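Long-range contact in putative aspartate aminotransferase (Thermus thermophilus, PDB 1IUG), which probably transfers amino groups between amino acids and 2-oxo acids such as 2-oxoglutarate, using pyridoxal 5'-phosphate as cofactor: residues A[76-81]-A[99-104]. Sequence-based numbering, arbitrary orientation.
Sequences ERVLVP and LVVERL
The V78 carbonyl O is gripped by two groups of the neighbouring strand. E102 N donates to it, 3.1 Å from V78 O, and the V101 CA-H points at it as a second, weaker donor. V80 O repeats this with R103 CA and a weak bond from L104 N. In return V78 N donates to V100 O, and V80 N to E102 O at 2.9 Å with a nearly straight N-H...O angle of 170°. Strands 77-81 and 100-104 run parallel, paired from R77 with V100 to P81 with L104.

On one face, a turn about the CB-CG bond (chi2 -62°) helps bring the R77 guanidinium across to the other strand. Its NH1 forms a long salt bridge to E102 OE2, 3.7 Å away. The carboxylate approaches the guanidinium edge, with the two planes turned 67° apart. E102 OE2 also hydrogen bonds to Y122 OH. E102 lies alongside L79, whose CD1 touches OE1 and also meets L104 CD1 at 4.0 Å. With E102 replaced by an alanine, R77 and the Y122 hydroxyl would probably lose this carboxylate partner, and L79 CD1 part of its cover.

On the other face the side chains that touch across the strands are apolar. V78 CG2 packs against V101 CG2 at 3.8 Å and against L99 CD1. V80 CG2 meets V101 CG1 at 3.7 Å. Helix 85-96 covers this face, with Y91 on V80 and V101.

Strand 77-82 pairs on its far side with strand 124-128; strand 100-105 is an edge strand within this chain. Strand 77-82, helix 85-96 and strand 100-105 form a beta-alpha-beta crossover in the seven-stranded mixed sheet of a PLP-dependent aminotransferase.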
loop_
_atom_site.group_PDB
_atom_site.type_symbol
_atom_site.label_atom_id
_atom_site.label_comp_id
_atom_site.label_asym_id
_atom_site.label_seq_id
_atom_site.Cartn_x
_atom_site.Cartn_y
_atom_site.Cartn_z
ATOM N N GLU A 76 -2.629 -27.366 -5.002
ATOM C CA GLU A 76 -1.382 -27.641 -5.718
ATOM C C GLU A 76 -0.170 -27.867 -4.812
ATOM O O GLU A 76 -0.056 -27.279 -3.736
ATOM C CB GLU A 76 -1.083 -26.547 -6.744
ATOM C CG GLU A 76 -2.100 -26.457 -7.871
ATOM C CD GLU A 76 -1.563 -25.718 -9.084
ATOM O OE1 GLU A 76 -2.177 -24.718 -9.514
ATOM O OE2 GLU A 76 -0.523 -26.149 -9.619
ATOM N N ARG A 77 0.719 -28.739 -5.280
ATOM C CA ARG A 77 1.953 -29.138 -4.597
ATOM C C ARG A 77 3.092 -28.129 -4.799
ATOM O O ARG A 77 3.510 -27.878 -5.932
ATOM C CB ARG A 77 2.401 -30.487 -5.175
ATOM C CG ARG A 77 2.134 -31.742 -4.354
ATOM C CD ARG A 77 2.828 -31.755 -3.003
ATOM N NE ARG A 77 3.078 -33.137 -2.586
ATOM C CZ ARG A 77 4.073 -33.526 -1.792
ATOM N NH1 ARG A 77 4.933 -32.641 -1.307
ATOM N NH2 ARG A 77 4.223 -34.811 -1.497
ATOM N N VAL A 78 3.608 -27.565 -3.711
ATOM C CA VAL A 78 4.719 -26.620 -3.815
ATOM C C VAL A 78 5.820 -26.917 -2.807
ATOM O O VAL A 78 5.562 -27.305 -1.667
ATOM C CB VAL A 78 4.286 -25.133 -3.668
ATOM C CG1 VAL A 78 3.342 -24.737 -4.797
ATOM C CG2 VAL A 78 3.663 -24.883 -2.303
ATOM N N LEU A 79 7.055 -26.739 -3.253
ATOM C CA LEU A 79 8.220 -26.976 -2.421
ATOM C C LEU A 79 8.758 -25.631 -1.931
ATOM O O LEU A 79 9.049 -24.741 -2.733
ATOM C CB LEU A 79 9.267 -27.737 -3.237
ATOM C CG LEU A 79 10.611 -28.105 -2.617
ATOM C CD1 LEU A 79 10.403 -28.820 -1.299
ATOM C CD2 LEU A 79 11.373 -28.984 -3.597
ATOM N N VAL A 80 8.860 -25.482 -0.612
ATOM C CA VAL A 80 9.344 -24.244 -0.009
ATOM C C VAL A 80 10.472 -24.462 0.999
ATOM O O VAL A 80 10.236 -24.925 2.120
ATOM C CB VAL A 80 8.198 -23.481 0.716
ATOM C CG1 VAL A 80 8.719 -22.182 1.315
ATOM C CG2 VAL A 80 7.045 -23.208 -0.244
ATOM N N PRO A 81 11.721 -24.173 0.597
ATOM C CA PRO A 81 12.872 -24.331 1.486
ATOM C C PRO A 81 12.848 -23.185 2.493
ATOM O O PRO A 81 12.540 -22.046 2.135
ATOM C CB PRO A 81 14.064 -24.179 0.538
ATOM C CG PRO A 81 13.512 -24.564 -0.793
ATOM C CD PRO A 81 12.166 -23.908 -0.780
ATOM N N LEU A 99 -2.317 -24.216 -0.202
ATOM C CA LEU A 99 -1.445 -25.105 -0.965
ATOM C C LEU A 99 -0.854 -26.203 -0.085
ATOM O O LEU A 99 -0.729 -26.036 1.134
ATOM C CB LEU A 99 -0.292 -24.308 -1.590
ATOM C CG LEU A 99 -0.617 -23.111 -2.489
ATOM C CD1 LEU A 99 0.679 -22.468 -2.959
ATOM C CD2 LEU A 99 -1.453 -23.550 -3.673
ATOM N N VAL A 100 -0.501 -27.327 -0.706
ATOM C CA VAL A 100 0.123 -28.436 0.010
ATOM C C VAL A 100 1.612 -28.102 -0.018
ATOM O O VAL A 100 2.250 -28.128 -1.074
ATOM C CB VAL A 100 -0.146 -29.792 -0.676
ATOM C CG1 VAL A 100 0.359 -30.924 0.205
ATOM C CG2 VAL A 100 -1.635 -29.959 -0.951
ATOM N N VAL A 101 2.165 -27.807 1.155
ATOM C CA VAL A 101 3.552 -27.386 1.247
ATOM C C VAL A 101 4.589 -28.301 1.896
ATOM O O VAL A 101 4.448 -28.698 3.062
ATOM C CB VAL A 101 3.625 -26.003 1.955
ATOM C CG1 VAL A 101 5.027 -25.421 1.854
ATOM C CG2 VAL A 101 2.600 -25.045 1.358
ATOM N N GLU A 102 5.638 -28.613 1.133
ATOM C CA GLU A 102 6.750 -29.404 1.650
ATOM C C GLU A 102 7.746 -28.368 2.144
ATOM O O GLU A 102 8.258 -27.559 1.374
ATOM C CB GLU A 102 7.407 -30.288 0.585
ATOM C CG GLU A 102 8.671 -30.983 1.113
ATOM C CD GLU A 102 9.143 -32.132 0.240
ATOM O OE1 GLU A 102 10.305 -32.095 -0.219
ATOM O OE2 GLU A 102 8.361 -33.083 0.030
ATOM N N ARG A 103 8.015 -28.418 3.436
ATOM C CA ARG A 103 8.895 -27.482 4.106
ATOM C C ARG A 103 10.228 -28.150 4.465
ATOM O O ARG A 103 10.270 -29.078 5.275
ATOM C CB ARG A 103 8.120 -26.985 5.336
ATOM C CG ARG A 103 8.600 -25.761 6.087
ATOM C CD ARG A 103 9.962 -25.895 6.695
ATOM N NE ARG A 103 10.223 -24.850 7.692
ATOM C CZ ARG A 103 9.363 -24.435 8.623
ATOM N NH1 ARG A 103 8.148 -24.966 8.716
ATOM N NH2 ARG A 103 9.725 -23.488 9.478
ATOM N N LEU A 104 11.303 -27.711 3.812
ATOM C CA LEU A 104 12.640 -28.244 4.069
ATOM C C LEU A 104 13.460 -27.240 4.881
ATOM O O LEU A 104 13.864 -26.192 4.367
ATOM C CB LEU A 104 13.357 -28.566 2.757
ATOM C CG LEU A 104 12.746 -29.635 1.847
ATOM C CD1 LEU A 104 13.675 -29.868 0.664
ATOM C CD2 LEU A 104 12.523 -30.937 2.616
#